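Hydrogenase expression/formation protein (HypB) (Archaeoglobus fulgidus, PDB 2WSM) binds GTP and probably hydrolyses it, dimerises in a GTP-dependent way, and probably helps supply nickel during hydrogenase maturation. Local coordinates at residues A32-G37 with L128-R133; K82-S87 with K104-C109; N119-V124 with E147-I152; V134-V139 with V160-A165; E141-V146 with V174-A179. All coordinates share one frame; numbering follows the deposited sequence.

Interaction 1: residues A32-G37 with L128-R133; sequences AVNIMG and LGENYR
In the parallel sheet of this P-loop GTPase fold, Val33 and Asn34 of strand 31-37 pair with Tyr132 and Arg133, where strand 132-138 begins. Asn34 N donates to Tyr132 O at 2.9 Å. Ala32 O accepts two backbone bonds, from Tyr132 N at 3.2 Å and Asn131 N at 2.9 Å. The incoming chain is thus gripped on entry. Ala32 N adds a nearly straight bond (172°) to Asn131 OD1, approaching from above the carbonyl plane. Asn34 has CG anti to the backbone N (chi1 176°), which carries ND2 across to a hydrogen bond with Glu130 OE1 at 3.1 Å. The N-H meets that oxygen from above the carboxylate plane, the two flat groups standing 80° apart. Asn34 OD1 is bonded to Asn116 of strand 111-118, so both ends of the amide are held and its rotation is fixed. Glu130 OE1 also forms a salt bridge with Arg133 NH1 at 2.8 Å. Leu128 crosses Asn34 at about a right angle, its CD1 3.7 Å from Asn34 CG.

Interaction 2: residues K82-S87 with K104-C109; sequences KAEAIS and KKFSDC
Lys82, Lys105 and Phe106 carry this contact, which fastens 82-85, an outermost strand, within this chain, of the parallel sheet of the P-loop fold, to the loop leading into strand 111-118. Lys82 buries the most surface of the three. Its CG lies anti to the carbonyl carbon (chi1 -58°), and the chain then runs straight until it bends at the last torsion. This course takes CD past Lys105 O at 3.5 Å and brings the ammonium group to Asp108. The two side chains arrive from opposite directions. Lys82 NZ forms a hydrogen-bonded salt bridge with Asp108 OD1 at 3.0 Å, on the syn side and 30° out of the carboxylate plane. Asp108 sits in a type I turn from Phe106 to Cys109. Lys59 makes a weak, long ion pair with the same oxygen, so the carboxylate probably serves both lysines. Phe106 turns its ring edge to the strand. Lys82 O lies in the ring plane, 3.5 Å from Phe106 CE2, and Glu84 CG sits at the edge too, 3.9 Å from Phe106 CZ. The CG of Lys105 lies over one ring face, offset toward the rim. Beyond it Lys105 slides past Glu84 in the opposite direction. Glu84 OE1 has its salt bridge with Arg102. Lys105 offers it a methylene instead, with Lys105 CE 3.4 Å and Lys105 NZ 4.3 Å from Glu84 OE1.

Interaction 3: residues N119-V124 with E147-I152; sequences NLICPV and EKHPEI
The His149 ring has Leu120 CB over one face, a CH-pi contact 4.0 Å from the centroid and 16° off the normal. Leu120 CD1 lies over the ring as well, 3.8 Å from His149 ND1. The contact joins the loop after strand 111-118 of the P-loop fold to His149, the N-cap position of helix 150-154. Ile121 CD1 approaches the ring obliquely, 3.9 Å from His149 CD2. His149 ND1 is hydrogen-bonded to Val145 O, which helps fix the ring's rotation. An alanine at His149 would probably leave Leu120 without its ring partner and Val145 O without this bond. Asn119 OD1 shapes the loop by accepting from Ile121 N and Cys122 N, an Asx turn and Asx motif. Cys122 is disulfide-bonded to Cys92. Glu151 of the second subunit packs on Ile121 and His149, so the contact borders the dimer interface. Val124 CG2 lies against the first helical turn, 3.8 Å from Ile152 CB. Ile152 CG1, anti to the backbone N (chi1 -165°), leaves CG2 to meet Leu120 O at 3.4 Å. One water bridges the two backbones, donating to Leu120 O at 2.9 Å and accepting from Ile152 N at 2.8 Å.

Interaction 4: residues V134-V139 with V160-A165; sequences VVMVSV and VINKVA
Met136 and Val160 lie side by side and point the same way, with Met136 CG 3.9 Å from Val160 CB. They share one face of the sheet with Ser138 and Asn162, while Val137 and Ile161 share the other. Val134 crosses Val160 obliquely, its CG1 3.8 Å from Val160 CG2. Strands 132-138 and 158-162 run parallel here, their short axes 22° apart. Their backbones join through Val160 N to Val135 O, Val137 N to Val160 O and Asn162 N to Val137 O. The last is the shortest at 2.7 Å. A fourth bond, Val139 N to Asn162 O at 3.0 Å, continues the pairing past the end of strand 132-138. Val139 stands at about a right angle to Ile161, its CG1 4.1 Å from Ile161 CG2. Val139 CG2 lies between the backbone N and the carbonyl carbon (CG1 at chi1 -67°), a close approach to Lys163 O, 3.1 Å, that may be slightly strained. With only an alanine in place of Val139, the space beside Ile161 CG2 and Lys163 O is likely to be left unfilled. Asn162 and Lys163 probably correspond to the N and K of the NKxD guanine-recognition motif, with Ala165 where the motif has its Asp. Ser138 OG is hydrogen-bonded to Thr140. Asn162 CG, anti to the backbone N (chi1 -164°), carries ND2 to Ser41 O. Four backbone bonds hold the strand ends together, and this amide links them to the loop that is probably the P-loop.

Interaction 5: residues E141-V146 with V174-A179; sequences EGDDVV and VEKMKA
Apolar packing centres on Met177, which reaches from helix 174-184 into the turn at Gly142 to Val145. Its CG meets Asp143 CB at 3.5 Å, and its SD is 3.6 Å from Asp143 CA. The chain starts with CG anti to the carbonyl carbon (chi1 -63°), runs straight, then bends at chi3 (72°). The bend places CE against Val145, 3.8 Å from Val145 CG1. Val145 and Met177 cross obliquely. Contacts of side-chain carbons with oxygens come next. Met177 CE also lies 3.9 Å from Gly142 O, and Val146 adds its CG2 against Met177 O at 3.9 Å. Lys176 crosses Asp143 at about a right angle, its CE 3.3 Å from Asp143 O and its CD 3.9 Å from Asp143 OD1. Charge plays a lesser part between the two segments. The Lys176 ammonium turns instead to salt bridges with Asp180 and Glu147, and Asp143 OD2 accepts from Asp173 N just before the helix. Within the backbone, Val145 N bonds to Gly142 O in a type I turn, from which the weakly bonded helix 145-148 sets out. On the sheet side, Met177 touches Val137 and Ile161, and Val145 also touches Val137. This is layered alpha/beta packing, as in P-loop NTPases: a helix and a strand-to-helix connection together cover part of one face of the parallel sheet.

All five contacts lie in the nucleotide-binding domain. Interactions 1 and 4 share strand 132-138 and join three neighbouring strands of the sheet, their centres about 17 Å apart. Interaction 2 lies at one outer strand, about 26 Å from interaction 4 between centres, and falls within the chain span bridged by interaction 1. Interactions 3 and 5 share helix 145-148, have centres about 14 Å apart and meet where Leu120 packs on Val145. Interactions 4 and 5 are closest, with centres about 9 Å apart, where helix 174-184 packs on the sheet. Interactions 3, 4 and 5 cross one another along the chain. Met36 of interaction 1 packs on Pro123 and Ile152 of interaction 3, which probably couples the central sheet to the dimer side.

Interaction 1: residues A32-G37 with L128-R133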
# COMPACT_ATOMS: atom_id res chain seq x y z
N ALA A 32 -3.04 13.92 -16.96
CA ALA A 32 -2.18 12.87 -16.42
C ALA A 32 -2.97 11.71 -15.83
O ALA A 32 -3.94 11.90 -15.08
CB ALA A 32 -1.22 13.44 -15.38
N VAL A 33 -2.54 10.50 -16.16
CA VAL A 33 -3.18 9.27 -15.70
C VAL A 33 -2.20 8.46 -14.86
O VAL A 33 -1.12 8.07 -15.33
CB VAL A 33 -3.64 8.41 -16.88
CG1 VAL A 33 -4.40 7.16 -16.38
CG2 VAL A 33 -4.50 9.24 -17.81
N ASN A 34 -2.58 8.22 -13.61
CA ASN A 34 -1.82 7.38 -12.70
C ASN A 34 -2.25 5.93 -12.92
O ASN A 34 -3.37 5.55 -12.56
CB ASN A 34 -2.12 7.84 -11.26
CG ASN A 34 -1.46 6.97 -10.22
OD1 ASN A 34 -0.65 6.09 -10.53
ND2 ASN A 34 -1.80 7.21 -8.95
N ILE A 35 -1.39 5.13 -13.53
CA ILE A 35 -1.77 3.76 -13.87
C ILE A 35 -1.17 2.77 -12.90
O ILE A 35 0.03 2.51 -12.90
CB ILE A 35 -1.39 3.36 -15.31
CG1 ILE A 35 -2.08 4.30 -16.30
CG2 ILE A 35 -1.75 1.89 -15.57
CD1 ILE A 35 -1.50 4.25 -17.68
N MET A 36 -2.04 2.19 -12.08
CA MET A 36 -1.61 1.33 -10.99
C MET A 36 -1.89 -0.14 -11.31
O MET A 36 -2.72 -0.45 -12.16
CB MET A 36 -2.30 1.74 -9.69
CG MET A 36 -1.74 3.01 -9.07
SD MET A 36 -2.83 3.74 -7.83
CE MET A 36 -4.05 4.52 -8.89
N GLY A 37 -1.18 -1.03 -10.63
CA GLY A 37 -1.38 -2.45 -10.82
C GLY A 37 -0.12 -3.24 -10.51
O GLY A 37 0.99 -2.71 -10.55
N LEU A 128 -0.54 11.93 -6.73
CA LEU A 128 0.57 12.39 -7.56
C LEU A 128 0.27 13.77 -8.15
O LEU A 128 1.17 14.46 -8.62
CB LEU A 128 0.85 11.39 -8.69
CG LEU A 128 1.15 9.95 -8.25
CD1 LEU A 128 1.53 9.09 -9.44
CD2 LEU A 128 2.24 9.93 -7.19
N GLY A 129 -1.01 14.15 -8.12
CA GLY A 129 -1.46 15.38 -8.74
C GLY A 129 -2.16 15.06 -10.04
O GLY A 129 -2.44 15.95 -10.85
N GLU A 130 -2.46 13.78 -10.22
CA GLU A 130 -3.05 13.27 -11.46
C GLU A 130 -4.53 13.63 -11.66
O GLU A 130 -5.25 13.91 -10.71
CB GLU A 130 -2.86 11.75 -11.53
CG GLU A 130 -3.73 10.97 -10.58
CD GLU A 130 -3.10 10.78 -9.20
OE1 GLU A 130 -3.44 9.79 -8.53
OE2 GLU A 130 -2.27 11.61 -8.78
N ASN A 131 -4.95 13.61 -12.92
CA ASN A 131 -6.35 13.79 -13.29
C ASN A 131 -7.21 12.53 -13.08
O ASN A 131 -8.36 12.61 -12.65
CB ASN A 131 -6.46 14.23 -14.76
CG ASN A 131 -5.67 15.49 -15.06
OD1 ASN A 131 -4.45 15.53 -14.91
ND2 ASN A 131 -6.37 16.52 -15.52
N TYR A 132 -6.66 11.36 -13.41
CA TYR A 132 -7.40 10.11 -13.31
C TYR A 132 -6.55 8.95 -12.80
O TYR A 132 -5.34 8.90 -13.02
CB TYR A 132 -8.02 9.73 -14.66
CG TYR A 132 -8.95 10.79 -15.18
CD1 TYR A 132 -8.47 11.83 -15.97
CD2 TYR A 132 -10.30 10.76 -14.86
CE1 TYR A 132 -9.32 12.82 -16.43
CE2 TYR A 132 -11.16 11.75 -15.32
CZ TYR A 132 -10.66 12.77 -16.10
OH TYR A 132 -11.50 13.75 -16.57
N ARG A 133 -7.20 8.02 -12.13
CA ARG A 133 -6.54 6.83 -11.61
C ARG A 133 -7.07 5.60 -12.34
O ARG A 133 -8.28 5.39 -12.43
CB ARG A 133 -6.81 6.70 -10.11
CG ARG A 133 -5.95 7.60 -9.23
CD ARG A 133 -6.79 8.40 -8.24
NE ARG A 133 -7.16 9.69 -8.84
CZ ARG A 133 -6.66 10.86 -8.49
NH1 ARG A 133 -5.77 10.95 -7.50
NH2 ARG A 133 -7.05 11.97 -9.11

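Interaction 2: residues K82-S87 with K104-C109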
# COMPACT_ATOMS: atom_id res chain seq x y z
N LYS A 82 8.42 11.20 -25.80
CA LYS A 82 9.23 11.47 -24.62
C LYS A 82 8.93 10.41 -23.56
O LYS A 82 7.76 10.16 -23.25
CB LYS A 82 8.93 12.86 -24.08
CG LYS A 82 9.15 13.99 -25.08
CD LYS A 82 8.78 15.34 -24.47
CE LYS A 82 9.17 16.49 -25.40
NZ LYS A 82 8.46 16.41 -26.71
N ALA A 83 9.97 9.80 -23.02
CA ALA A 83 9.80 8.75 -22.03
C ALA A 83 10.98 8.72 -21.07
O ALA A 83 12.08 9.15 -21.41
CB ALA A 83 9.65 7.40 -22.70
N GLU A 84 10.75 8.20 -19.87
CA GLU A 84 11.84 8.08 -18.91
C GLU A 84 11.48 7.21 -17.71
O GLU A 84 10.34 7.19 -17.26
CB GLU A 84 12.29 9.46 -18.44
CG GLU A 84 11.24 10.21 -17.66
CD GLU A 84 11.76 11.54 -17.16
OE1 GLU A 84 12.67 12.10 -17.82
OE2 GLU A 84 11.26 12.02 -16.12
N ALA A 85 12.49 6.48 -17.23
CA ALA A 85 12.36 5.72 -16.01
C ALA A 85 12.28 6.70 -14.85
O ALA A 85 13.00 7.70 -14.82
CB ALA A 85 13.56 4.79 -15.83
N ILE A 86 11.37 6.43 -13.92
CA ILE A 86 11.33 7.17 -12.67
C ILE A 86 12.17 6.39 -11.68
O ILE A 86 12.01 5.18 -11.54
CB ILE A 86 9.90 7.28 -12.13
CG1 ILE A 86 9.01 8.01 -13.14
CG2 ILE A 86 9.89 8.00 -10.78
CD1 ILE A 86 7.57 7.58 -13.08
N SER A 87 13.09 7.08 -11.00
CA SER A 87 13.86 6.44 -9.94
C SER A 87 13.03 6.46 -8.66
O SER A 87 12.72 7.53 -8.14
CB SER A 87 15.18 7.16 -9.71
OG SER A 87 15.70 7.64 -10.93
N LYS A 104 7.92 19.27 -16.07
CA LYS A 104 8.23 20.33 -17.04
C LYS A 104 8.64 19.77 -18.41
O LYS A 104 8.20 20.25 -19.45
CB LYS A 104 9.31 21.27 -16.49
CG LYS A 104 9.05 21.69 -15.04
CD LYS A 104 9.84 22.94 -14.64
CE LYS A 104 9.19 24.20 -15.21
NZ LYS A 104 9.81 25.45 -14.68
N LYS A 105 9.47 18.73 -18.39
CA LYS A 105 9.90 18.07 -19.61
C LYS A 105 8.70 17.54 -20.39
O LYS A 105 8.77 17.35 -21.60
CB LYS A 105 10.88 16.94 -19.29
CG LYS A 105 10.99 15.84 -20.35
CD LYS A 105 12.03 14.79 -19.94
CE LYS A 105 11.94 13.53 -20.79
NZ LYS A 105 12.94 13.50 -21.89
N PHE A 106 7.59 17.31 -19.70
CA PHE A 106 6.39 16.78 -20.33
C PHE A 106 5.27 17.83 -20.52
O PHE A 106 4.15 17.48 -20.88
CB PHE A 106 5.87 15.58 -19.55
CG PHE A 106 6.80 14.40 -19.55
CD1 PHE A 106 7.72 14.23 -18.53
CD2 PHE A 106 6.75 13.45 -20.56
CE1 PHE A 106 8.58 13.15 -18.52
CE2 PHE A 106 7.60 12.36 -20.56
CZ PHE A 106 8.52 12.21 -19.54
N SER A 107 5.60 19.09 -20.30
CA SER A 107 4.60 20.16 -20.40
C SER A 107 3.97 20.26 -21.80
O SER A 107 2.87 20.81 -21.96
CB SER A 107 5.22 21.51 -19.99
OG SER A 107 6.11 21.99 -20.99
N ASP A 108 4.66 19.73 -22.80
CA ASP A 108 4.16 19.77 -24.17
C ASP A 108 3.30 18.57 -24.58
O ASP A 108 2.84 18.50 -25.73
CB ASP A 108 5.32 19.94 -25.16
CG ASP A 108 6.31 18.79 -25.09
OD1 ASP A 108 6.00 17.72 -25.65
OD2 ASP A 108 7.39 18.96 -24.49
N CYS A 109 3.06 17.64 -23.67
CA CYS A 109 2.22 16.49 -23.99
C CYS A 109 0.75 16.77 -23.65
O CYS A 109 0.45 17.44 -22.67
CB CYS A 109 2.70 15.23 -23.26
SG CYS A 109 4.45 14.80 -23.50

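Interaction 3: residues N119-V124 with E147-I152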
# COMPACT_ATOMS: atom_id res chain seq x y z
N ASN A 119 2.61 -2.83 -7.42
CA ASN A 119 2.18 -3.00 -6.04
C ASN A 119 0.72 -2.59 -5.86
O ASN A 119 0.30 -1.57 -6.40
CB ASN A 119 3.10 -2.19 -5.12
CG ASN A 119 2.63 -2.16 -3.68
OD1 ASN A 119 1.83 -1.31 -3.31
ND2 ASN A 119 3.14 -3.07 -2.86
N LEU A 120 -0.05 -3.37 -5.10
CA LEU A 120 -1.48 -3.12 -4.95
C LEU A 120 -1.87 -2.51 -3.61
O LEU A 120 -3.06 -2.44 -3.28
CB LEU A 120 -2.28 -4.41 -5.17
CG LEU A 120 -2.37 -4.87 -6.62
CD1 LEU A 120 -3.25 -6.10 -6.75
CD2 LEU A 120 -2.87 -3.75 -7.50
N ILE A 121 -0.89 -2.06 -2.85
CA ILE A 121 -1.14 -1.56 -1.50
C ILE A 121 -0.65 -0.11 -1.31
O ILE A 121 -1.45 0.80 -1.12
CB ILE A 121 -0.49 -2.48 -0.43
CG1 ILE A 121 -1.32 -3.73 -0.21
CG2 ILE A 121 -0.29 -1.74 0.89
CD1 ILE A 121 -0.80 -4.95 -0.94
N CYS A 122 0.66 0.07 -1.37
CA CYS A 122 1.30 1.35 -1.03
C CYS A 122 0.78 2.59 -1.76
O CYS A 122 0.67 3.65 -1.16
CB CYS A 122 2.83 1.24 -1.20
SG CYS A 122 3.64 -0.00 -0.14
N PRO A 123 0.47 2.47 -3.07
CA PRO A 123 0.05 3.65 -3.85
C PRO A 123 -1.28 4.29 -3.40
O PRO A 123 -1.57 5.41 -3.80
CB PRO A 123 -0.09 3.10 -5.27
CG PRO A 123 0.82 1.92 -5.31
CD PRO A 123 0.66 1.30 -3.94
N VAL A 124 -2.06 3.59 -2.58
CA VAL A 124 -3.37 4.09 -2.18
C VAL A 124 -3.34 5.54 -1.70
O VAL A 124 -4.08 6.37 -2.21
CB VAL A 124 -4.01 3.20 -1.10
CG1 VAL A 124 -5.19 3.90 -0.44
CG2 VAL A 124 -4.43 1.87 -1.69
N GLU A 147 -11.19 -8.50 -4.38
CA GLU A 147 -11.75 -8.49 -3.04
C GLU A 147 -10.69 -8.43 -1.94
O GLU A 147 -10.96 -7.94 -0.85
CB GLU A 147 -12.73 -9.65 -2.83
CG GLU A 147 -12.13 -11.04 -2.87
CD GLU A 147 -13.16 -12.12 -2.58
OE1 GLU A 147 -13.05 -13.23 -3.13
OE2 GLU A 147 -14.10 -11.85 -1.79
N LYS A 148 -9.49 -8.92 -2.24
CA LYS A 148 -8.37 -8.82 -1.31
C LYS A 148 -7.81 -7.40 -1.20
O LYS A 148 -7.11 -7.10 -0.24
CB LYS A 148 -7.22 -9.73 -1.76
CG LYS A 148 -7.39 -11.21 -1.44
CD LYS A 148 -6.21 -11.97 -2.04
CE LYS A 148 -6.15 -13.41 -1.57
NZ LYS A 148 -5.06 -14.17 -2.26
N HIS A 149 -8.08 -6.54 -2.18
CA HIS A 149 -7.47 -5.20 -2.21
C HIS A 149 -8.47 -4.07 -2.41
O HIS A 149 -8.43 -3.35 -3.40
CB HIS A 149 -6.38 -5.14 -3.30
CG HIS A 149 -5.28 -6.14 -3.09
ND1 HIS A 149 -5.24 -7.34 -3.75
CD2 HIS A 149 -4.22 -6.13 -2.26
CE1 HIS A 149 -4.18 -8.03 -3.36
NE2 HIS A 149 -3.54 -7.31 -2.45
N PRO A 150 -9.38 -3.91 -1.44
CA PRO A 150 -10.43 -2.89 -1.52
C PRO A 150 -9.86 -1.48 -1.58
O PRO A 150 -10.41 -0.65 -2.29
CB PRO A 150 -11.20 -3.07 -0.21
CG PRO A 150 -10.81 -4.40 0.31
CD PRO A 150 -9.43 -4.67 -0.18
N GLU A 151 -8.79 -1.21 -0.83
CA GLU A 151 -8.28 0.15 -0.71
C GLU A 151 -7.88 0.73 -2.06
O GLU A 151 -8.26 1.85 -2.41
CB GLU A 151 -7.10 0.24 0.26
CG GLU A 151 -7.43 -0.04 1.72
CD GLU A 151 -7.04 -1.44 2.17
OE1 GLU A 151 -6.46 -1.56 3.27
OE2 GLU A 151 -7.28 -2.42 1.42
N ILE A 152 -7.10 -0.03 -2.83
CA ILE A 152 -6.63 0.48 -4.10
C ILE A 152 -7.74 0.51 -5.14
O ILE A 152 -7.80 1.44 -5.95
CB ILE A 152 -5.40 -0.29 -4.63
CG1 ILE A 152 -4.73 0.51 -5.75
CG2 ILE A 152 -5.78 -1.68 -5.11
CD1 ILE A 152 -3.24 0.22 -5.92
O HOH W 1 -5.45 -2.05 -1.71

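Interaction 4: residues V134-V139 with V160-A165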
# COMPACT_ATOMS: atom_id res chain seq x y z
N VAL A 134 -6.16 4.80 -12.87
CA VAL A 134 -6.53 3.52 -13.44
C VAL A 134 -5.87 2.42 -12.63
O VAL A 134 -4.70 2.53 -12.22
CB VAL A 134 -6.15 3.44 -14.93
CG1 VAL A 134 -6.50 2.06 -15.50
CG2 VAL A 134 -6.88 4.52 -15.72
N VAL A 135 -6.62 1.37 -12.36
CA VAL A 135 -6.09 0.22 -11.66
C VAL A 135 -6.27 -1.00 -12.55
O VAL A 135 -7.39 -1.34 -12.91
CB VAL A 135 -6.77 -0.02 -10.29
CG1 VAL A 135 -6.11 -1.20 -9.58
CG2 VAL A 135 -6.68 1.22 -9.43
N MET A 136 -5.16 -1.62 -12.90
CA MET A 136 -5.15 -2.76 -13.80
C MET A 136 -4.91 -4.05 -13.03
O MET A 136 -4.03 -4.11 -12.17
CB MET A 136 -4.04 -2.60 -14.84
CG MET A 136 -4.24 -1.44 -15.80
SD MET A 136 -2.97 -1.36 -17.08
CE MET A 136 -3.29 -2.87 -17.98
N VAL A 137 -5.68 -5.08 -13.34
CA VAL A 137 -5.42 -6.40 -12.81
C VAL A 137 -5.56 -7.47 -13.90
O VAL A 137 -6.46 -7.40 -14.74
CB VAL A 137 -6.33 -6.73 -11.60
CG1 VAL A 137 -7.78 -6.93 -12.06
CG2 VAL A 137 -5.83 -7.95 -10.87
N SER A 138 -4.66 -8.43 -13.89
CA SER A 138 -4.71 -9.53 -14.85
C SER A 138 -5.42 -10.72 -14.20
O SER A 138 -5.33 -10.91 -12.98
CB SER A 138 -3.30 -9.90 -15.31
OG SER A 138 -3.21 -11.26 -15.68
N VAL A 139 -6.12 -11.52 -15.01
CA VAL A 139 -6.84 -12.69 -14.49
C VAL A 139 -5.89 -13.74 -13.93
O VAL A 139 -6.29 -14.58 -13.14
CB VAL A 139 -7.77 -13.37 -15.54
CG1 VAL A 139 -8.92 -12.45 -15.93
CG2 VAL A 139 -6.97 -13.84 -16.76
N VAL A 160 -9.28 -1.93 -14.97
CA VAL A 160 -9.07 -2.80 -16.12
C VAL A 160 -8.83 -4.24 -15.68
O VAL A 160 -7.86 -4.53 -14.97
CB VAL A 160 -7.88 -2.34 -16.98
CG1 VAL A 160 -7.72 -3.25 -18.20
CG2 VAL A 160 -8.06 -0.89 -17.40
N ILE A 161 -9.73 -5.13 -16.09
CA ILE A 161 -9.52 -6.55 -15.91
C ILE A 161 -8.91 -7.09 -17.20
O ILE A 161 -9.50 -6.98 -18.27
CB ILE A 161 -10.83 -7.27 -15.54
CG1 ILE A 161 -11.46 -6.60 -14.32
CG2 ILE A 161 -10.57 -8.73 -15.25
CD1 ILE A 161 -12.90 -7.02 -14.06
N ASN A 162 -7.73 -7.68 -17.08
CA ASN A 162 -6.80 -7.83 -18.18
C ASN A 162 -6.51 -9.29 -18.53
O ASN A 162 -6.67 -10.18 -17.69
CB ASN A 162 -5.48 -7.12 -17.83
CG ASN A 162 -4.61 -6.88 -19.04
OD1 ASN A 162 -5.09 -6.81 -20.17
ND2 ASN A 162 -3.31 -6.76 -18.82
N LYS A 163 -6.07 -9.50 -19.77
CA LYS A 163 -5.72 -10.83 -20.25
C LYS A 163 -6.88 -11.81 -20.05
O LYS A 163 -6.67 -12.96 -19.69
CB LYS A 163 -4.45 -11.35 -19.56
CG LYS A 163 -3.22 -10.48 -19.78
CD LYS A 163 -1.97 -11.09 -19.14
CE LYS A 163 -0.92 -10.01 -18.84
NZ LYS A 163 0.47 -10.53 -18.68
N VAL A 164 -8.10 -11.34 -20.29
CA VAL A 164 -9.29 -12.17 -20.04
C VAL A 164 -9.34 -13.45 -20.89
O VAL A 164 -9.90 -14.46 -20.46
CB VAL A 164 -10.61 -11.38 -20.20
CG1 VAL A 164 -10.62 -10.18 -19.27
CG2 VAL A 164 -10.81 -10.95 -21.64
N ALA A 165 -8.78 -13.41 -22.09
CA ALA A 165 -8.78 -14.59 -22.96
C ALA A 165 -7.98 -15.75 -22.36
O ALA A 165 -7.98 -16.85 -22.91
CB ALA A 165 -8.28 -14.24 -24.36

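Interaction 5: residues E141-V146 with V174-A179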
# COMPACT_ATOMS: atom_id res chain seq x y z
N GLU A 141 -3.73 -13.28 -11.88
CA GLU A 141 -3.42 -12.94 -10.50
C GLU A 141 -4.36 -13.62 -9.51
O GLU A 141 -4.16 -13.57 -8.30
CB GLU A 141 -3.45 -11.42 -10.30
CG GLU A 141 -2.34 -10.68 -11.03
CD GLU A 141 -2.54 -9.17 -11.03
OE1 GLU A 141 -2.63 -8.57 -9.94
OE2 GLU A 141 -2.59 -8.59 -12.13
N GLY A 142 -5.39 -14.27 -10.04
CA GLY A 142 -6.42 -14.86 -9.19
C GLY A 142 -7.65 -13.98 -9.14
O GLY A 142 -7.55 -12.76 -9.07
N ASP A 143 -8.83 -14.61 -9.19
CA ASP A 143 -10.08 -13.86 -9.24
C ASP A 143 -10.57 -13.33 -7.88
O ASP A 143 -11.65 -12.76 -7.79
CB ASP A 143 -11.18 -14.68 -9.94
CG ASP A 143 -11.37 -16.04 -9.32
OD1 ASP A 143 -11.33 -16.14 -8.08
OD2 ASP A 143 -11.57 -17.02 -10.08
N ASP A 144 -9.76 -13.52 -6.84
CA ASP A 144 -10.04 -12.93 -5.54
C ASP A 144 -9.14 -11.72 -5.25
O ASP A 144 -9.16 -11.16 -4.16
CB ASP A 144 -9.85 -13.97 -4.43
CG ASP A 144 -8.41 -14.44 -4.33
OD1 ASP A 144 -7.67 -14.34 -5.33
OD2 ASP A 144 -8.02 -14.91 -3.24
N VAL A 145 -8.34 -11.33 -6.24
CA VAL A 145 -7.42 -10.20 -6.09
C VAL A 145 -8.15 -8.87 -5.88
O VAL A 145 -7.68 -8.01 -5.16
CB VAL A 145 -6.46 -10.11 -7.29
CG1 VAL A 145 -7.24 -9.89 -8.57
CG2 VAL A 145 -5.42 -9.00 -7.08
N VAL A 146 -9.31 -8.70 -6.51
CA VAL A 146 -10.07 -7.48 -6.28
C VAL A 146 -10.57 -7.42 -4.84
O VAL A 146 -10.40 -6.41 -4.16
CB VAL A 146 -11.26 -7.33 -7.25
CG1 VAL A 146 -12.10 -6.12 -6.86
CG2 VAL A 146 -10.77 -7.21 -8.69
N VAL A 174 -13.98 -14.40 -14.43
CA VAL A 174 -13.95 -13.00 -14.81
C VAL A 174 -15.15 -12.23 -14.28
O VAL A 174 -15.02 -11.08 -13.84
CB VAL A 174 -13.85 -12.83 -16.34
CG1 VAL A 174 -13.96 -11.36 -16.73
CG2 VAL A 174 -12.55 -13.41 -16.85
N GLU A 175 -16.32 -12.86 -14.32
CA GLU A 175 -17.55 -12.19 -13.91
C GLU A 175 -17.59 -11.93 -12.40
O GLU A 175 -18.29 -11.03 -11.94
CB GLU A 175 -18.77 -12.97 -14.39
CG GLU A 175 -18.96 -12.88 -15.90
CD GLU A 175 -18.97 -11.43 -16.39
OE1 GLU A 175 -19.80 -10.64 -15.88
OE2 GLU A 175 -18.15 -11.08 -17.27
N LYS A 176 -16.84 -12.71 -11.64
CA LYS A 176 -16.69 -12.46 -10.21
C LYS A 176 -15.76 -11.26 -9.96
O LYS A 176 -15.99 -10.45 -9.06
CB LYS A 176 -16.12 -13.69 -9.52
CG LYS A 176 -15.76 -13.47 -8.08
CD LYS A 176 -14.85 -14.57 -7.55
CE LYS A 176 -14.21 -14.13 -6.24
NZ LYS A 176 -15.22 -13.55 -5.30
N MET A 177 -14.69 -11.16 -10.76
CA MET A 177 -13.75 -10.06 -10.61
C MET A 177 -14.48 -8.76 -10.92
O MET A 177 -14.36 -7.78 -10.18
CB MET A 177 -12.54 -10.26 -11.52
CG MET A 177 -11.73 -11.49 -11.18
SD MET A 177 -10.30 -11.80 -12.24
CE MET A 177 -9.19 -10.49 -11.73
N LYS A 178 -15.26 -8.76 -11.99
CA LYS A 178 -16.05 -7.60 -12.38
C LYS A 178 -17.02 -7.18 -11.28
O LYS A 178 -17.08 -6.00 -10.91
CB LYS A 178 -16.81 -7.90 -13.67
CG LYS A 178 -17.58 -6.71 -14.23
CD LYS A 178 -18.13 -7.03 -15.62
CE LYS A 178 -19.01 -5.90 -16.16
NZ LYS A 178 -18.26 -4.65 -16.51
N ALA A 179 -17.76 -8.15 -10.74
CA ALA A 179 -18.76 -7.90 -9.71
C ALA A 179 -18.15 -7.39 -8.40
O ALA A 179 -18.70 -6.51 -7.75
CB ALA A 179 -19.61 -9.15 -9.46